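Local coordinates for HD domain protein (Enterococcus faecalis, PDB 4LRL) that probably hydrolyses deoxyribonucleoside triphosphates as an HD-domain phosphohydrolase whose activity is controlled allosterically by bound nucleotides, at residues C[35-40]-C[47-52]. Sequence-based numbering, arbitrary orientation.
Sequences PIEKVF and YIHVQH. With DGT (2'-deoxyguanosine-5'-triphosphate), chain O.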
# COMPACT_ATOMS: atom_id res chain seq x y z
N PRO C 35 -30.30 -7.16 -16.25
CA PRO C 35 -31.12 -6.09 -15.67
C PRO C 35 -30.25 -5.11 -14.88
O PRO C 35 -30.24 -3.91 -15.19
CB PRO C 35 -32.08 -6.84 -14.73
CG PRO C 35 -32.22 -8.20 -15.34
CD PRO C 35 -30.89 -8.50 -16.01
N ILE C 36 -29.51 -5.62 -13.91
CA ILE C 36 -28.53 -4.82 -13.17
C ILE C 36 -27.12 -5.40 -13.32
O ILE C 36 -26.93 -6.63 -13.25
CB ILE C 36 -28.90 -4.64 -11.68
CG1 ILE C 36 -29.15 -5.98 -10.97
CG2 ILE C 36 -30.14 -3.74 -11.55
CD1 ILE C 36 -28.00 -6.46 -10.09
N GLU C 37 -26.16 -4.51 -13.54
CA GLU C 37 -24.75 -4.86 -13.55
C GLU C 37 -24.39 -5.77 -12.37
O GLU C 37 -24.75 -5.47 -11.22
CB GLU C 37 -23.92 -3.58 -13.49
CG GLU C 37 -22.43 -3.80 -13.36
CD GLU C 37 -21.66 -2.50 -13.41
OE1 GLU C 37 -20.92 -2.31 -14.40
OE2 GLU C 37 -21.81 -1.68 -12.49
N LYS C 38 -23.70 -6.87 -12.66
CA LYS C 38 -23.27 -7.80 -11.62
C LYS C 38 -21.80 -7.62 -11.29
O LYS C 38 -20.93 -7.85 -12.13
CB LYS C 38 -23.54 -9.25 -12.03
CG LYS C 38 -23.51 -10.23 -10.88
CD LYS C 38 -23.83 -11.62 -11.38
CE LYS C 38 -24.49 -12.44 -10.30
NZ LYS C 38 -25.85 -11.91 -9.96
N VAL C 39 -21.53 -7.21 -10.06
CA VAL C 39 -20.17 -6.94 -9.61
C VAL C 39 -19.62 -8.09 -8.76
O VAL C 39 -20.30 -8.63 -7.88
CB VAL C 39 -20.01 -5.57 -8.88
CG1 VAL C 39 -20.29 -4.41 -9.83
CG2 VAL C 39 -20.89 -5.48 -7.63
N PHE C 40 -18.37 -8.44 -9.05
CA PHE C 40 -17.67 -9.48 -8.33
C PHE C 40 -16.51 -8.82 -7.58
O PHE C 40 -15.66 -8.18 -8.18
CB PHE C 40 -17.11 -10.53 -9.29
CG PHE C 40 -18.15 -11.29 -10.07
CD1 PHE C 40 -19.09 -10.63 -10.87
CD2 PHE C 40 -18.17 -12.68 -10.05
CE1 PHE C 40 -20.04 -11.33 -11.60
CE2 PHE C 40 -19.11 -13.39 -10.79
CZ PHE C 40 -20.05 -12.72 -11.56
N TYR C 47 -13.29 -4.57 -8.34
CA TYR C 47 -14.52 -5.17 -8.85
C TYR C 47 -14.35 -5.72 -10.26
O TYR C 47 -13.67 -5.12 -11.11
CB TYR C 47 -15.65 -4.15 -8.86
CG TYR C 47 -16.09 -3.69 -7.50
CD1 TYR C 47 -15.48 -2.60 -6.87
CD2 TYR C 47 -17.12 -4.34 -6.83
CE1 TYR C 47 -15.89 -2.17 -5.62
CE2 TYR C 47 -17.54 -3.91 -5.57
CZ TYR C 47 -16.92 -2.83 -4.98
OH TYR C 47 -17.32 -2.41 -3.73
N ILE C 48 -14.98 -6.87 -10.50
CA ILE C 48 -15.19 -7.37 -11.85
C ILE C 48 -16.62 -6.99 -12.22
O ILE C 48 -17.55 -7.25 -11.45
CB ILE C 48 -15.01 -8.92 -11.94
CG1 ILE C 48 -13.70 -9.40 -11.29
CG2 ILE C 48 -15.17 -9.42 -13.39
CD1 ILE C 48 -12.40 -8.77 -11.80
N HIS C 49 -16.80 -6.35 -13.38
CA HIS C 49 -18.11 -5.86 -13.81
C HIS C 49 -18.66 -6.68 -14.97
O HIS C 49 -18.02 -6.78 -16.02
CB HIS C 49 -18.04 -4.38 -14.23
CG HIS C 49 -17.57 -3.46 -13.15
ND1 HIS C 49 -16.24 -3.33 -12.81
CD2 HIS C 49 -18.24 -2.61 -12.34
CE1 HIS C 49 -16.11 -2.44 -11.84
NE2 HIS C 49 -17.32 -2.00 -11.53
N VAL C 50 -19.86 -7.23 -14.78
CA VAL C 50 -20.51 -8.05 -15.81
C VAL C 50 -21.88 -7.48 -16.20
O VAL C 50 -22.76 -7.34 -15.34
CB VAL C 50 -20.67 -9.52 -15.33
CG1 VAL C 50 -21.45 -10.36 -16.35
CG2 VAL C 50 -19.30 -10.14 -15.05
N GLN C 51 -22.02 -7.13 -17.49
CA GLN C 51 -23.27 -6.60 -18.06
C GLN C 51 -23.96 -7.55 -19.04
O GLN C 51 -25.17 -7.48 -19.21
CB GLN C 51 -23.05 -5.28 -18.80
CG GLN C 51 -22.72 -4.09 -17.93
CD GLN C 51 -21.25 -3.79 -17.93
OE1 GLN C 51 -20.75 -3.06 -18.79
NE2 GLN C 51 -20.53 -4.35 -16.97
N HIS C 52 -23.19 -8.40 -19.71
CA HIS C 52 -23.73 -9.28 -20.74
C HIS C 52 -24.18 -10.62 -20.15
O HIS C 52 -23.46 -11.22 -19.35
CB HIS C 52 -22.70 -9.54 -21.84
CG HIS C 52 -22.29 -8.32 -22.59
ND1 HIS C 52 -21.26 -7.50 -22.18
CD2 HIS C 52 -22.77 -7.77 -23.73
CE1 HIS C 52 -21.13 -6.50 -23.03
NE2 HIS C 52 -22.03 -6.64 -23.99
PG DGT O . -28.80 -13.97 -9.02
O1G DGT O . -29.87 -14.96 -9.46
O2G DGT O . -27.62 -13.86 -9.96
O3G DGT O . -29.38 -12.64 -8.57
O3B DGT O . -28.18 -14.66 -7.71
PB DGT O . -27.40 -13.80 -6.59
O1B DGT O . -26.93 -12.50 -7.19
O2B DGT O . -28.27 -13.76 -5.35
O3A DGT O . -26.15 -14.75 -6.23
PA DGT O . -25.01 -15.20 -7.28
O1A DGT O . -25.19 -14.53 -8.61
O2A DGT O . -24.89 -16.70 -7.24
O5' DGT O . -23.69 -14.57 -6.59
C5' DGT O . -23.72 -13.26 -6.03
C4' DGT O . -22.33 -12.86 -5.55
O4' DGT O . -21.39 -13.91 -5.79
C3' DGT O . -21.82 -11.64 -6.32
O3' DGT O . -21.34 -10.66 -5.38
C2' DGT O . -20.68 -12.15 -7.19
C1' DGT O . -20.23 -13.39 -6.43
N9 DGT O . -19.59 -14.44 -7.26
C8 DGT O . -18.33 -14.86 -7.12
N7 DGT O . -18.03 -15.85 -8.00
C5 DGT O . -19.13 -16.07 -8.72
C6 DGT O . -19.50 -16.98 -9.83
O6 DGT O . -18.66 -17.79 -10.27
N1 DGT O . -20.75 -16.90 -10.31
C2 DGT O . -21.66 -16.04 -9.83
N2 DGT O . -22.90 -16.02 -10.37
N3 DGT O . -21.39 -15.17 -8.81
C4 DGT O . -20.16 -15.15 -8.24
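F40 and V50 meet on one face of an antiparallel beta hairpin, and the same face of the hairpin carries K38 and I48. CE1 of the F40 ring lies 3.7 Å from V50 CG2, while F40 CB packs on I48 CB at the same distance. dGTP meets the ring as well: its sugar C2' sits over one face, offset toward the rim, and F40 CE2 comes 3.3 Å from base atom C4. Helix 53-60 packs against V50, and helix 87-108 against I48 and F40. K38 leaves the strand with CG anti to the backbone N (chi1 -163°), and its chain turns only at the last torsion. That bend lets NZ hydrogen-bond to O2G and O1B of the triphosphate. N60, Q65 and R68, with R350 and K354 of the third subunit, also hydrogen-bond to this nucleotide. V39, Y47 and H49 occupy the opposite face. V39 CB touches Y47 CD2 obliquely, and the V39 side chain lies beside that of H49, with CG1 against CD2. E37 OE1 lies at the edge of the H49 ring, 3.4 Å from CD2, with the carboxylate plane turned 55° from the ring, while OE2 forms a salt bridge to R233 of the second subunit. Paired backbone hydrogen bonds join K38 to V50 and F40 to I48, the shortest being I48 N to F40 O at 2.7 Å.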